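Alpha-1,2-mannosidase (Bacteroides thetaiotaomicron, PDB 2WW2) is a calcium-dependent family GH92 glycoside hydrolase of a human gut symbiont that cleaves alpha-mannosides with inversion of anomeric configuration. Local coordinates at residues S155-E159 / C216-K220; F188-I193 / F221-A225; M543-D548 / L593-Q599; G598-Q604 / P720-T726. All blocks are in the same frame, centred on the assembly; numbering follows the deposited sequence. Where two conformers were deposited one is given.

Contact 1 (S155-E159 / C216-K220)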
# COMPACT_ATOMS: atom_id res chain seq x y z
N SER A 155 -18.11 0.55 -49.29
CA SER A 155 -18.63 1.18 -50.51
C SER A 155 -19.86 2.00 -50.16
O SER A 155 -20.60 1.66 -49.22
CB SER A 155 -19.02 0.12 -51.53
OG SER A 155 -20.03 -0.73 -50.99
N ILE A 156 -20.06 3.07 -50.91
CA ILE A 156 -21.23 3.91 -50.75
C ILE A 156 -21.76 4.30 -52.13
O ILE A 156 -20.98 4.59 -53.03
CB ILE A 156 -20.88 5.23 -50.02
CG1 ILE A 156 -20.21 4.95 -48.67
CG2 ILE A 156 -22.14 6.08 -49.80
CD1 ILE A 156 -19.70 6.23 -47.97
N THR A 157 -23.08 4.29 -52.27
CA THR A 157 -23.73 4.78 -53.48
C THR A 157 -24.77 5.83 -53.10
O THR A 157 -25.55 5.63 -52.17
CB THR A 157 -24.38 3.64 -54.28
OG1 THR A 157 -23.37 2.69 -54.67
CG2 THR A 157 -25.06 4.17 -55.54
N ILE A 158 -24.77 6.95 -53.80
CA ILE A 158 -25.73 8.02 -53.54
C ILE A 158 -26.71 8.05 -54.69
O ILE A 158 -26.33 7.91 -55.84
CB ILE A 158 -25.04 9.40 -53.51
CG1 ILE A 158 -23.82 9.39 -52.59
CG2 ILE A 158 -26.06 10.52 -53.12
CD1 ILE A 158 -23.03 10.70 -52.60
N GLU A 159 -27.99 8.24 -54.37
CA GLU A 159 -29.01 8.46 -55.38
C GLU A 159 -29.70 9.77 -55.04
O GLU A 159 -30.76 9.78 -54.43
CB GLU A 159 -30.00 7.29 -55.41
CG GLU A 159 -29.32 5.96 -55.74
CD GLU A 159 -30.31 4.81 -55.80
OE1 GLU A 159 -30.51 4.13 -54.78
OE2 GLU A 159 -30.90 4.60 -56.88
N CYS A 216 -16.18 7.70 -47.69
CA CYS A 216 -17.18 8.60 -47.13
C CYS A 216 -17.96 9.24 -48.27
O CYS A 216 -17.56 9.19 -49.45
CB CYS A 216 -16.51 9.70 -46.28
SG CYS A 216 -15.47 9.09 -44.88
N ALA A 217 -19.09 9.85 -47.93
CA ALA A 217 -19.88 10.57 -48.93
C ALA A 217 -20.43 11.77 -48.22
O ALA A 217 -20.64 11.74 -47.00
CB ALA A 217 -21.01 9.71 -49.45
N TYR A 218 -20.66 12.84 -48.98
CA TYR A 218 -21.33 14.00 -48.40
C TYR A 218 -22.56 14.35 -49.20
O TYR A 218 -22.63 14.10 -50.40
CB TYR A 218 -20.39 15.21 -48.29
CG TYR A 218 -20.24 16.02 -49.56
CD1 TYR A 218 -21.18 17.00 -49.89
CD2 TYR A 218 -19.17 15.80 -50.42
CE1 TYR A 218 -21.05 17.75 -51.04
CE2 TYR A 218 -19.05 16.54 -51.59
CZ TYR A 218 -19.98 17.52 -51.88
OH TYR A 218 -19.87 18.26 -53.03
N LEU A 219 -23.52 14.95 -48.51
CA LEU A 219 -24.73 15.47 -49.09
C LEU A 219 -24.86 16.88 -48.56
O LEU A 219 -24.59 17.11 -47.38
CB LEU A 219 -25.92 14.65 -48.61
CG LEU A 219 -25.85 13.19 -49.07
CD1 LEU A 219 -25.28 12.33 -47.94
CD2 LEU A 219 -27.21 12.72 -49.47
N LYS A 220 -25.22 17.82 -49.43
CA LYS A 220 -25.43 19.20 -49.04
C LYS A 220 -26.91 19.56 -49.19
O LYS A 220 -27.54 19.17 -50.18
CB LYS A 220 -24.57 20.11 -49.93
CG LYS A 220 -24.56 21.58 -49.53
CD LYS A 220 -23.63 22.35 -50.49
CE LYS A 220 -23.17 23.67 -49.91
NZ LYS A 220 -24.29 24.64 -49.79
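Ile-156 and Ile-158 reach Ala-217 and its neighbours because both isoleucines hold CG1 beside the backbone N, anti to the carbonyl carbon (chi1 -55° and -50°), and then run on extended to CD1. Each thus sends its longer branch across toward strand 216-220. The CD1 of Ile-156 ends over the peptide link between Cys-216 and Ala-217, 3.5 Å from Cys-216 C, so a methyl group here packs on main chain rather than on another side chain. The shorter branch of the same residue meets the methyl of the alanine, with Ile-156 CG2 3.8 Å from Ala-217 CB. From the other isoleucine comes a second methyl, Ile-158 CD1, 3.9 Å from Ala-217 CB, and the alanine is in this way touched by one CG2 and one CD1. Leu-219 closes the row more loosely, its CD2 lying 4.4 Å from Ile-158 CG2.

The segments meet through van der Waals contact alone, methyl on methyl and methyl on peptide. Their directions differ by 21°, and the axes approach to 7.5 Å, too wide for backbone pairing yet close for packed layers, which fits the small Ala-217 facing the isoleucines. Each strand finds its backbone partners elsewhere, consistent with two layers of the beta-sandwich N-terminal domain of GH92 enzymes. Strand 154-159 is paired antiparallel with strands 164-169 and 209-212, while strand 216-221 lies between strands 143-148 and 194-198; Val-165 and Tyr-195 from these neighbours extend the same apolar core around the isoleucines.

Contact 2 (F188-I193 / F221-A225)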
# COMPACT_ATOMS: atom_id res chain seq x y z
N PHE A 188 -33.15 10.86 -46.76
CA PHE A 188 -33.16 12.22 -46.25
C PHE A 188 -34.49 12.88 -46.64
O PHE A 188 -35.03 12.64 -47.73
CB PHE A 188 -31.97 13.02 -46.80
CG PHE A 188 -30.62 12.44 -46.41
CD1 PHE A 188 -29.94 12.92 -45.30
CD2 PHE A 188 -30.08 11.38 -47.12
CE1 PHE A 188 -28.71 12.37 -44.92
CE2 PHE A 188 -28.85 10.82 -46.74
CZ PHE A 188 -28.17 11.32 -45.65
N SER A 189 -35.01 13.72 -45.75
CA SER A 189 -36.32 14.31 -45.98
C SER A 189 -36.30 15.43 -47.01
O SER A 189 -37.33 15.76 -47.59
CB SER A 189 -36.88 14.83 -44.64
OG SER A 189 -36.00 15.80 -44.09
N HIS A 190 -35.14 16.04 -47.22
CA HIS A 190 -35.06 17.24 -48.06
C HIS A 190 -34.17 16.99 -49.27
O HIS A 190 -33.33 16.09 -49.25
CB HIS A 190 -34.52 18.41 -47.22
CG HIS A 190 -35.55 19.02 -46.33
ND1 HIS A 190 -35.97 18.44 -45.15
CD2 HIS A 190 -36.24 20.19 -46.43
CE1 HIS A 190 -36.88 19.20 -44.58
NE2 HIS A 190 -37.06 20.27 -45.33
N PRO A 191 -34.36 17.78 -50.34
CA PRO A 191 -33.58 17.63 -51.57
C PRO A 191 -32.08 17.73 -51.33
O PRO A 191 -31.62 18.61 -50.58
CB PRO A 191 -34.01 18.82 -52.42
CG PRO A 191 -35.39 19.16 -51.91
CD PRO A 191 -35.40 18.83 -50.46
N VAL A 192 -31.35 16.85 -52.00
CA VAL A 192 -29.90 16.84 -51.97
C VAL A 192 -29.39 17.77 -53.07
O VAL A 192 -29.46 17.43 -54.24
CB VAL A 192 -29.38 15.41 -52.20
CG1 VAL A 192 -27.85 15.40 -52.27
CG2 VAL A 192 -29.88 14.47 -51.10
N ILE A 193 -28.89 18.93 -52.69
CA ILE A 193 -28.49 19.96 -53.64
C ILE A 193 -27.14 19.67 -54.28
O ILE A 193 -26.97 19.85 -55.49
CB ILE A 193 -28.42 21.34 -52.96
CG1 ILE A 193 -29.73 21.62 -52.23
CG2 ILE A 193 -28.13 22.44 -53.99
CD1 ILE A 193 -30.97 21.40 -53.07
N PHE A 221 -27.46 20.30 -48.22
CA PHE A 221 -28.89 20.60 -48.22
C PHE A 221 -29.19 22.09 -48.26
O PHE A 221 -28.29 22.92 -48.18
CB PHE A 221 -29.58 19.96 -47.00
CG PHE A 221 -29.42 18.47 -46.95
CD1 PHE A 221 -30.29 17.64 -47.64
CD2 PHE A 221 -28.34 17.90 -46.28
CE1 PHE A 221 -30.12 16.26 -47.62
CE2 PHE A 221 -28.16 16.53 -46.26
CZ PHE A 221 -29.04 15.70 -46.92
N ASP A 222 -30.47 22.41 -48.40
CA ASP A 222 -30.92 23.80 -48.34
C ASP A 222 -32.23 23.82 -47.57
O ASP A 222 -33.25 24.31 -48.07
CB ASP A 222 -31.11 24.37 -49.74
CG ASP A 222 -31.29 25.86 -49.72
OD1 ASP A 222 -30.94 26.49 -48.69
OD2 ASP A 222 -31.78 26.41 -50.72
N VAL A 223 -32.21 23.25 -46.37
CA VAL A 223 -33.39 23.21 -45.52
C VAL A 223 -33.82 24.64 -45.18
O VAL A 223 -33.00 25.44 -44.73
CB VAL A 223 -33.10 22.46 -44.21
CG1 VAL A 223 -34.38 22.40 -43.34
CG2 VAL A 223 -32.57 21.04 -44.50
N PRO A 224 -35.10 24.98 -45.40
CA PRO A 224 -35.49 26.36 -45.09
C PRO A 224 -35.49 26.65 -43.58
O PRO A 224 -35.69 25.75 -42.76
CB PRO A 224 -36.92 26.48 -45.66
CG PRO A 224 -37.18 25.21 -46.47
CD PRO A 224 -36.20 24.17 -45.96
N ALA A 225 -35.25 27.91 -43.21
CA ALA A 225 -35.32 28.29 -41.81
C ALA A 225 -36.61 27.79 -41.17
O ALA A 225 -37.68 27.84 -41.79
CB ALA A 225 -35.20 29.80 -41.66
O HOH W 1 -32.54 20.63 -49.17
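Phe-221 brings its ring against Phe-188, and apolar contacts between aromatic and aliphatic groups make up most of this junction. Phe-221 holds CG beside its backbone N (chi1 -58°), which turns the ring back to segment 188-193 although its CB points away. The two phenyl rings meet obliquely, planes at 37° and centroids 5.3 Å apart, with Phe-221 CZ lying 3.3 Å from Phe-188 CD1. Val-192 adds its CG2, 3.9 Å from Phe-221 CE1. Farther along, Ile-193 lays CG1 against Asp-222 CB.

A CH-pi contact joins His-190 and Val-223: Val-223 CG1 sits over one face of the imidazole, offset toward its rim, and Pro-224 CD also touches this ring. Two polar partners fix it, Ser-189 OG at ND1 (2.8 Å from His-190 ND1) and Glu-227 at NE2.

Carbonyl groups supply the polar part. His-190 O lies in the plane of the Phe-221 ring at its edge, 3.6 Å from Phe-221 CE1. A water bridges the backbones, donating to Pro-191 O at 2.6 Å and accepting from Asp-222 N.

Both segments are connections in the N-terminal beta domain: 188-193 joins strands 182-188 and 194-198. The loop 221-225 leads from strand 216-221 to strand 229-236, whose Leu-229 packs against both His-190 and Phe-221.

Contact 3 (M543-D548 / L593-Q599); sequences MIARLD and LYDYIGQ
Leu-547 and Tyr-594 lie alongside one another, head to tail, where helix 540-551 of the GH92 catalytic domain, whose helical part is an (alpha/alpha)6 barrel in this family, packs on the short 3-10 turn and loop leading into helix 600-613. The leucine places CD1 squarely over the phenol, 3.8 Å from the centroid of the Tyr-594 ring and 10° off its normal, a CH-pi contact. With CG beside the backbone N (chi1 -64°), the tyrosine extends along the helix surface until its hydroxyl reaches Asp-548. There Tyr-594 OH donates to the carboxylate on the anti side of Asp-548 OD1, 2.7 Å away and 18° out of the carboxylate plane. Asp-548 OD2 is engaged separately, in a salt bridge with Lys-602. A phenylalanine in place of Tyr-594 would probably leave Asp-548 OD1 without this hydroxyl donor.

On the other flank Ile-597 lays CD1 against Met-543, Ile-544 and Leu-547 on the helix surface. The Met-543 side chain runs across Ile-597, with SD 3.7 Å from Ile-597 CD1, whereas Ile-544 passes alongside it in the opposite sense. Gln-599 lies across Ile-544 with its amide, whose oxygen also accepts from Lys-602. Packing is tight between the two isoleucines: Ile-544 CG1 and Ile-597 CD1 are 3.5 Å apart.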
# COMPACT_ATOMS: atom_id res chain seq x y z
N MET A 543 -13.42 -19.90 7.75
CA MET A 543 -13.92 -19.29 6.53
C MET A 543 -14.55 -17.93 6.80
O MET A 543 -14.33 -16.98 6.06
CB MET A 543 -14.92 -20.19 5.78
CG MET A 543 -15.39 -19.52 4.50
SD MET A 543 -16.66 -20.39 3.58
CE MET A 543 -15.69 -21.42 2.54
N ILE A 544 -15.34 -17.84 7.86
CA ILE A 544 -15.93 -16.58 8.28
C ILE A 544 -14.84 -15.53 8.55
O ILE A 544 -14.98 -14.35 8.20
CB ILE A 544 -16.79 -16.77 9.54
CG1 ILE A 544 -18.06 -17.55 9.20
CG2 ILE A 544 -17.09 -15.42 10.18
CD1 ILE A 544 -18.75 -18.17 10.42
N ALA A 545 -13.75 -15.97 9.16
CA ALA A 545 -12.65 -15.07 9.50
C ALA A 545 -11.98 -14.54 8.24
O ALA A 545 -11.61 -13.38 8.17
CB ALA A 545 -11.63 -15.79 10.37
N ARG A 546 -11.85 -15.40 7.24
CA ARG A 546 -11.23 -14.98 6.00
C ARG A 546 -12.10 -14.05 5.18
O ARG A 546 -11.59 -13.14 4.52
CB ARG A 546 -10.79 -16.20 5.22
CG ARG A 546 -9.75 -16.97 6.00
CD ARG A 546 -9.28 -18.20 5.29
NE ARG A 546 -8.69 -17.90 3.99
CZ ARG A 546 -7.96 -18.77 3.30
NH1 ARG A 546 -7.75 -19.98 3.81
NH2 ARG A 546 -7.45 -18.45 2.12
N LEU A 547 -13.42 -14.25 5.26
CA LEU A 547 -14.35 -13.33 4.63
C LEU A 547 -14.25 -11.99 5.34
O LEU A 547 -14.20 -10.93 4.71
CB LEU A 547 -15.78 -13.85 4.71
CG LEU A 547 -16.14 -14.98 3.75
CD1 LEU A 547 -17.52 -15.51 4.13
CD2 LEU A 547 -16.13 -14.47 2.31
N ASP A 548 -14.22 -12.06 6.67
CA ASP A 548 -14.09 -10.86 7.48
C ASP A 548 -12.80 -10.10 7.12
O ASP A 548 -12.79 -8.87 7.10
CB ASP A 548 -14.12 -11.18 8.97
CG ASP A 548 -15.51 -11.57 9.47
OD1 ASP A 548 -16.51 -11.39 8.74
OD2 ASP A 548 -15.59 -12.03 10.62
N LEU A 593 -21.50 -15.49 0.91
CA LEU A 593 -21.06 -16.79 1.46
C LEU A 593 -21.38 -16.93 2.95
O LEU A 593 -21.50 -18.04 3.45
CB LEU A 593 -19.57 -17.04 1.17
CG LEU A 593 -19.23 -17.33 -0.29
CD1 LEU A 593 -17.70 -17.37 -0.53
CD2 LEU A 593 -19.84 -18.64 -0.72
N TYR A 594 -21.54 -15.82 3.66
CA TYR A 594 -21.94 -15.92 5.06
C TYR A 594 -23.28 -16.65 5.22
O TYR A 594 -23.53 -17.20 6.29
CB TYR A 594 -22.05 -14.56 5.72
CG TYR A 594 -20.77 -13.75 5.83
CD1 TYR A 594 -19.83 -14.01 6.82
CD2 TYR A 594 -20.55 -12.67 4.98
CE1 TYR A 594 -18.69 -13.23 6.96
CE2 TYR A 594 -19.39 -11.88 5.09
CZ TYR A 594 -18.47 -12.17 6.08
OH TYR A 594 -17.34 -11.38 6.20
N ASP A 595 -24.11 -16.64 4.18
CA ASP A 595 -25.42 -17.33 4.19
C ASP A 595 -25.28 -18.84 4.30
O ASP A 595 -26.24 -19.53 4.67
CB ASP A 595 -26.19 -17.07 2.89
CG ASP A 595 -26.94 -15.73 2.86
OD1 ASP A 595 -27.09 -15.08 3.91
OD2 ASP A 595 -27.41 -15.35 1.76
N TYR A 596 -24.11 -19.36 3.94
CA TYR A 596 -23.86 -20.80 3.85
C TYR A 596 -23.19 -21.36 5.11
O TYR A 596 -23.09 -22.58 5.29
CB TYR A 596 -22.96 -21.11 2.63
CG TYR A 596 -23.62 -20.79 1.30
CD1 TYR A 596 -24.04 -21.81 0.44
CD2 TYR A 596 -23.84 -19.47 0.91
CE1 TYR A 596 -24.67 -21.53 -0.77
CE2 TYR A 596 -24.47 -19.17 -0.29
CZ TYR A 596 -24.88 -20.21 -1.13
OH TYR A 596 -25.51 -19.89 -2.31
N ILE A 597 -22.71 -20.46 5.96
CA ILE A 597 -21.89 -20.87 7.08
C ILE A 597 -22.36 -20.23 8.39
O ILE A 597 -21.58 -20.12 9.33
CB ILE A 597 -20.39 -20.57 6.82
CG1 ILE A 597 -20.16 -19.07 6.66
CG2 ILE A 597 -19.94 -21.25 5.56
CD1 ILE A 597 -18.82 -18.73 6.04
N GLY A 598 -23.60 -19.76 8.41
CA GLY A 598 -24.28 -19.47 9.67
C GLY A 598 -24.30 -18.04 10.18
O GLY A 598 -24.72 -17.80 11.32
N GLN A 599 -23.86 -17.08 9.38
CA GLN A 599 -23.90 -15.70 9.85
C GLN A 599 -24.46 -14.75 8.80
O GLN A 599 -23.75 -13.86 8.32
CB GLN A 599 -22.51 -15.25 10.30
CG GLN A 599 -21.88 -16.15 11.39
CD GLN A 599 -20.64 -15.53 12.00
OE1 GLN A 599 -19.97 -14.70 11.38
NE2 GLN A 599 -20.32 -15.94 13.22

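Contact 4 (G598-Q604 / P720-T726); sequences GQPWKTQ and PNQQRGT
Pro-720 opens the contact by setting its CB 3.5 Å from CB of Trp-601, at the first turn of helix 600-613. Asn-721 follows; its OD1 accepts from Gln-723 N in an Asx turn, its ND2 bonds to Arg-687 O, and its own N donates to a water that in turn donates to Gln-604 OE1, which also accepts from Ile-686 N. The same residue begins a type I beta turn closed at Arg-724, which presents Gln-722 to the indole. Gln-722 CG lies over the six-membered ring of Trp-601, 3.6 Å from its centroid and 13° off the normal, while Gln-599 CB covers the opposite face. The Trp-601 CG takes the position between backbone N and carbonyl carbon (chi1 58°), which swings the indole out over the turn. Beyond the ring, the Gln-722 amide hydrogen-bonds through NE2 to Thr-57 O and through OE1 to Ser-59 N of the second subunit. Replacing Trp-601 by an alanine would probably open a gap between Gln-599 and Gln-722 and deprive Thr-726 of its indole partner.

Arg-724 turns its carbonyl to the proline ring, O lying 3.5 Å from Pro-600 CG; a water links its NH1 to Gln-604 NE2, and NH2 bonds to Phe-696 O. At Gly-725 a side chain would collide with that proline. Thr-726 comes last, its CG2 in plane at the indole edge, 3.8 Å from Trp-601 CZ3. The fit thus rests on shape around the indole, while two waters tie the Gln-604 amide to the turn.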
# COMPACT_ATOMS: atom_id res chain seq x y z
N GLY A 598 -23.60 -19.76 8.41
CA GLY A 598 -24.28 -19.47 9.67
C GLY A 598 -24.30 -18.04 10.18
O GLY A 598 -24.72 -17.80 11.32
N GLN A 599 -23.86 -17.08 9.38
CA GLN A 599 -23.90 -15.70 9.85
C GLN A 599 -24.46 -14.75 8.80
O GLN A 599 -23.75 -13.86 8.32
CB GLN A 599 -22.51 -15.25 10.30
CG GLN A 599 -21.88 -16.15 11.39
CD GLN A 599 -20.64 -15.53 12.00
OE1 GLN A 599 -19.97 -14.70 11.38
NE2 GLN A 599 -20.32 -15.94 13.22
N PRO A 600 -25.74 -14.94 8.43
CA PRO A 600 -26.38 -14.14 7.37
C PRO A 600 -26.35 -12.64 7.65
O PRO A 600 -26.41 -11.84 6.72
CB PRO A 600 -27.83 -14.68 7.32
CG PRO A 600 -28.00 -15.49 8.55
CD PRO A 600 -26.64 -15.99 8.95
N TRP A 601 -26.25 -12.27 8.93
CA TRP A 601 -26.25 -10.84 9.27
C TRP A 601 -25.04 -10.11 8.71
O TRP A 601 -25.13 -8.94 8.39
CB TRP A 601 -26.38 -10.61 10.79
CG TRP A 601 -25.31 -11.25 11.64
CD1 TRP A 601 -24.13 -10.68 12.04
CD2 TRP A 601 -25.35 -12.56 12.21
NE1 TRP A 601 -23.42 -11.58 12.82
CE2 TRP A 601 -24.15 -12.73 12.94
CE3 TRP A 601 -26.27 -13.61 12.17
CZ2 TRP A 601 -23.85 -13.91 13.63
CZ3 TRP A 601 -25.97 -14.78 12.87
CH2 TRP A 601 -24.78 -14.92 13.58
N LYS A 602 -23.92 -10.82 8.56
CA LYS A 602 -22.74 -10.24 7.95
C LYS A 602 -22.91 -9.99 6.43
O LYS A 602 -22.46 -8.98 5.92
CB LYS A 602 -21.50 -11.09 8.26
CG LYS A 602 -21.12 -11.06 9.76
CD LYS A 602 -19.79 -11.81 10.01
CE LYS A 602 -19.29 -11.65 11.46
NZ LYS A 602 -18.12 -12.55 11.66
N THR A 603 -23.58 -10.91 5.74
CA THR A 603 -23.99 -10.70 4.36
C THR A 603 -24.85 -9.44 4.28
O THR A 603 -24.60 -8.57 3.44
CB THR A 603 -24.82 -11.92 3.84
OG1 THR A 603 -23.94 -13.03 3.62
CG2 THR A 603 -25.52 -11.58 2.53
N GLN A 604 -25.81 -9.32 5.19
CA GLN A 604 -26.73 -8.21 5.18
C GLN A 604 -25.99 -6.88 5.37
O GLN A 604 -26.23 -5.90 4.64
CB GLN A 604 -27.79 -8.40 6.27
CG GLN A 604 -28.77 -9.54 5.98
CD GLN A 604 -29.35 -10.17 7.25
OE1 GLN A 604 -29.43 -9.53 8.32
NE2 GLN A 604 -29.76 -11.43 7.14
N PRO A 720 -28.29 -6.80 14.35
CA PRO A 720 -28.45 -8.12 13.73
C PRO A 720 -29.23 -9.04 14.64
O PRO A 720 -29.19 -8.87 15.86
CB PRO A 720 -27.01 -8.62 13.60
CG PRO A 720 -26.25 -7.84 14.65
CD PRO A 720 -26.89 -6.49 14.67
N ASN A 721 -29.95 -9.98 14.04
CA ASN A 721 -30.60 -11.04 14.81
C ASN A 721 -29.77 -12.30 14.71
O ASN A 721 -29.84 -13.03 13.72
CB ASN A 721 -32.01 -11.31 14.29
CG ASN A 721 -32.72 -12.42 15.08
OD1 ASN A 721 -32.12 -13.06 15.95
ND2 ASN A 721 -33.99 -12.65 14.78
N GLN A 722 -28.97 -12.57 15.75
CA GLN A 722 -28.00 -13.65 15.69
C GLN A 722 -28.60 -15.03 15.91
O GLN A 722 -27.88 -16.02 15.90
CB GLN A 722 -26.83 -13.39 16.65
CG GLN A 722 -25.91 -12.30 16.11
CD GLN A 722 -24.89 -11.82 17.12
OE1 GLN A 722 -24.61 -12.50 18.10
NE2 GLN A 722 -24.33 -10.66 16.87
N GLN A 723 -29.92 -15.08 16.12
CA GLN A 723 -30.61 -16.36 16.28
C GLN A 723 -31.30 -16.79 15.00
O GLN A 723 -31.98 -17.82 15.00
CB GLN A 723 -31.68 -16.29 17.37
CG GLN A 723 -31.26 -15.61 18.64
CD GLN A 723 -32.09 -16.02 19.82
OE1 GLN A 723 -32.86 -15.23 20.36
NE2 GLN A 723 -31.94 -17.28 20.24
N ARG A 724 -31.18 -16.01 13.94
CA ARG A 724 -31.93 -16.30 12.71
C ARG A 724 -31.00 -16.75 11.60
O ARG A 724 -29.98 -16.13 11.33
CB ARG A 724 -32.72 -15.06 12.25
CG ARG A 724 -33.39 -15.25 10.93
CD ARG A 724 -34.22 -14.03 10.49
NE ARG A 724 -34.94 -14.43 9.29
CZ ARG A 724 -34.38 -14.52 8.09
NH1 ARG A 724 -33.12 -14.17 7.94
NH2 ARG A 724 -35.09 -14.96 7.05
N GLY A 725 -31.37 -17.83 10.91
CA GLY A 725 -30.62 -18.26 9.74
C GLY A 725 -29.31 -18.95 10.06
O GLY A 725 -28.40 -18.96 9.23
N THR A 726 -29.21 -19.53 11.25
CA THR A 726 -27.95 -20.11 11.72
C THR A 726 -27.92 -21.64 11.67
O THR A 726 -26.90 -22.26 11.94
CB THR A 726 -27.65 -19.68 13.17
OG1 THR A 726 -28.69 -20.16 14.01
CG2 THR A 726 -27.58 -18.16 13.27
O HOH W 2 -31.42 -12.48 9.36
O HOH W 3 -30.09 -9.92 11.10

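The four contacts form two clusters on opposite sides of the chain's centre. Contacts 1 and 2 lie in the N-terminal beta domain with centres 15 Å apart; their segments alternate along the sequence, and strand 216-221 runs from one into the other, with Leu-219 of contact 1 packing on Phe-188 and Val-192 of contact 2. Contacts 3 and 4 come later in the chain, centres 10 Å apart, share Gly-598 and Gln-599, and are tied by the Asp-548 to Lys-602 salt bridge. About 52 Å separates the nearest atoms of contacts 1 and 3. One pair lies within the beta domain; the other joins helices 540-551 and 600-613 to each other and to the loop after strand 710-717, beside the second subunit.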